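PDB 5MXZ: cytochrome c-552 Ks_3358, which binds heme c covalently and, like other small c-type cytochromes, probably carries electrons, here in an anammox bacterium. Local coordinates for residues I3-F9 / A75-V79. The protein carries 1 engineered substitution. Sequence-based numbering, arbitrary orientation.
Sequences IDGMKLF and ALVPV. Engineered in segment 3-9: F9 (natural residue Tyr). With EDO (1,2-ethanediol), chain N.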
loop_
_atom_site.group_PDB
_atom_site.type_symbol
_atom_site.label_atom_id
_atom_site.label_comp_id
_atom_site.label_asym_id
_atom_site.label_seq_id
_atom_site.Cartn_x
_atom_site.Cartn_y
_atom_site.Cartn_z
ATOM N N ILE A 3 12.292 -0.703 -12.417
ATOM C CA ILE A 3 11.101 -0.354 -11.580
ATOM C C ILE A 3 11.546 0.118 -10.193
ATOM O O ILE A 3 12.150 -0.643 -9.432
ATOM C CB ILE A 3 10.104 -1.541 -11.452
ATOM C CG1 ILE A 3 9.624 -2.011 -12.833
ATOM C CG2 ILE A 3 8.904 -1.150 -10.597
ATOM C CD1 ILE A 3 9.051 -3.414 -12.857
ATOM N N ASP A 4 11.234 1.374 -9.878
ATOM C CA ASP A 4 11.483 1.932 -8.553
ATOM C C ASP A 4 10.191 1.865 -7.737
ATOM O O ASP A 4 9.236 2.606 -7.998
ATOM C CB ASP A 4 12.011 3.373 -8.655
ATOM C CG ASP A 4 12.528 3.926 -7.317
ATOM O OD1 ASP A 4 12.022 3.548 -6.232
ATOM O OD2 ASP A 4 13.449 4.770 -7.354
ATOM N N GLY A 5 10.182 0.962 -6.758
ATOM C CA GLY A 5 9.039 0.743 -5.871
ATOM C C GLY A 5 8.648 1.966 -5.060
ATOM O O GLY A 5 7.456 2.275 -4.945
ATOM N N MET A 6 9.647 2.662 -4.511
ATOM C CA MET A 6 9.409 3.866 -3.708
ATOM C C MET A 6 8.846 5.016 -4.550
ATOM O O MET A 6 7.968 5.746 -4.077
ATOM C CB MET A 6 10.673 4.288 -2.938
ATOM C CG MET A 6 10.505 5.477 -1.985
ATOM S SD MET A 6 9.089 5.409 -0.859
ATOM C CE MET A 6 9.753 4.413 0.472
ATOM N N LYS A 7 9.334 5.153 -5.788
ATOM C CA LYS A 7 8.823 6.163 -6.733
ATOM C C LYS A 7 7.340 5.930 -7.046
ATOM O O LYS A 7 6.558 6.882 -7.091
ATOM C CB LYS A 7 9.675 6.224 -8.017
ATOM C CG LYS A 7 9.212 7.270 -9.032
ATOM C CD LYS A 7 10.344 7.857 -9.868
ATOM C CE LYS A 7 9.821 9.008 -10.723
ATOM N NZ LYS A 7 10.882 9.731 -11.482
ATOM N N LEU A 8 6.963 4.661 -7.232
ATOM C CA LEU A 8 5.559 4.272 -7.417
ATOM C C LEU A 8 4.709 4.603 -6.194
ATOM O O LEU A 8 3.578 5.073 -6.337
ATOM C CB LEU A 8 5.433 2.779 -7.751
ATOM C CG LEU A 8 5.967 2.271 -9.090
ATOM C CD1 LEU A 8 6.059 0.753 -9.041
ATOM C CD2 LEU A 8 5.114 2.736 -10.266
ATOM N N PHE A 9 5.263 4.370 -5.001
ATOM C CA PHE A 9 4.566 4.643 -3.743
ATOM C C PHE A 9 4.297 6.135 -3.556
ATOM O O PHE A 9 3.209 6.521 -3.134
ATOM C CB PHE A 9 5.353 4.092 -2.551
ATOM C CG PHE A 9 4.582 4.098 -1.256
ATOM C CD1 PHE A 9 3.783 3.006 -0.896
ATOM C CD2 PHE A 9 4.659 5.187 -0.385
ATOM C CE1 PHE A 9 3.071 3.003 0.300
ATOM C CE2 PHE A 9 3.942 5.191 0.808
ATOM C CZ PHE A 9 3.150 4.097 1.151
ATOM N N ALA A 75 6.668 -4.829 -6.809
ATOM C CA ALA A 75 7.700 -3.870 -6.379
ATOM C C ALA A 75 7.284 -3.002 -5.179
ATOM O O ALA A 75 8.141 -2.496 -4.444
ATOM C CB ALA A 75 8.117 -2.988 -7.542
ATOM N N LEU A 76 5.974 -2.839 -4.993
ATOM C CA LEU A 76 5.427 -2.086 -3.856
ATOM C C LEU A 76 5.453 -2.856 -2.532
ATOM O O LEU A 76 5.376 -2.244 -1.463
ATOM C CB LEU A 76 4.001 -1.599 -4.166
ATOM C CG LEU A 76 3.863 -0.398 -5.110
ATOM C CD1 LEU A 76 2.459 -0.351 -5.686
ATOM C CD2 LEU A 76 4.204 0.920 -4.421
ATOM N N VAL A 77 5.551 -4.186 -2.600
ATOM C CA VAL A 77 5.550 -5.031 -1.386
ATOM C C VAL A 77 6.688 -4.663 -0.399
ATOM O O VAL A 77 6.383 -4.391 0.766
ATOM C CB VAL A 77 5.464 -6.561 -1.687
ATOM C CG1 VAL A 77 5.521 -7.392 -0.407
ATOM C CG2 VAL A 77 4.182 -6.893 -2.437
ATOM N N PRO A 78 7.973 -4.608 -0.855
ATOM C CA PRO A 78 9.025 -4.224 0.113
ATOM C C PRO A 78 8.937 -2.781 0.631
ATOM O O PRO A 78 9.555 -2.462 1.652
ATOM C CB PRO A 78 10.334 -4.447 -0.658
ATOM C CG PRO A 78 9.956 -4.481 -2.091
ATOM C CD PRO A 78 8.563 -5.025 -2.147
ATOM N N VAL A 79 8.184 -1.926 -0.066
ATOM C CA VAL A 79 7.897 -0.575 0.426
ATOM C C VAL A 79 6.902 -0.642 1.599
ATOM O O VAL A 79 7.160 -0.077 2.668
ATOM C CB VAL A 79 7.404 0.370 -0.700
ATOM C CG1 VAL A 79 7.119 1.759 -0.145
ATOM C CG2 VAL A 79 8.435 0.458 -1.823
HETATM C C1 EDO N . 6.530 2.394 5.227
HETATM O O1 EDO N . 5.812 1.195 5.541
HETATM C C2 EDO N . 5.983 2.989 3.934
HETATM O O2 EDO N . 4.582 3.234 4.086
#
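The ring of F9, an engineered residue (Tyr in the natural sequence), meets V79 CG1 obliquely and has L76 CD2 at its edge, near the ring plane. The O2 of a 1,2-ethanediol, probably from the crystallisation liquor, comes obliquely to F9 CZ, 3.4 Å away. V79 CG1 lies 4.0 Å from the F9 ring centroid and 30° off the normal, a CH-pi contact off-centre toward the CG-CD1 bond, with V79 CG1 3.6 Å from both F9 CG and F9 CD1. Here, in the c-type cytochrome fold, the N-terminal helix 5-12 packs close to the heme on the C-terminal part of the chain, where helix 70-75 gives way around L76 to helix 77-80. F9 holds CG anti to its own nitrogen (chi1 -169°), which sends the ring along V79; the F9 side chain also touches H17, the axial heme ligand. F9 and V79 cross at a slant, whereas M6 and V79 meet at about a right angle: the M6 chain bends at chi2 and chi3, bringing CE to 3.8 Å from V79 CG1.

The close approach is made at G5, whose CA is 3.7 Å from A75 O; a side chain there would run into that carbonyl oxygen. V79 CG2 rests directly on the helix backbone, 3.6 Å from G5 C. L76 CD2 packs against G5 O and the CB atoms of L8 and F9, while the L76 side chain also touches heme c, linking the helix interface to the cofactor pocket. At the outer end, I3 CG2 meets A75 CB. D4 is the N-cap of helix 5-12: K7 N donates to D4 OD1 from above the carboxylate plane (3.2 Å, 162° at the hydrogen).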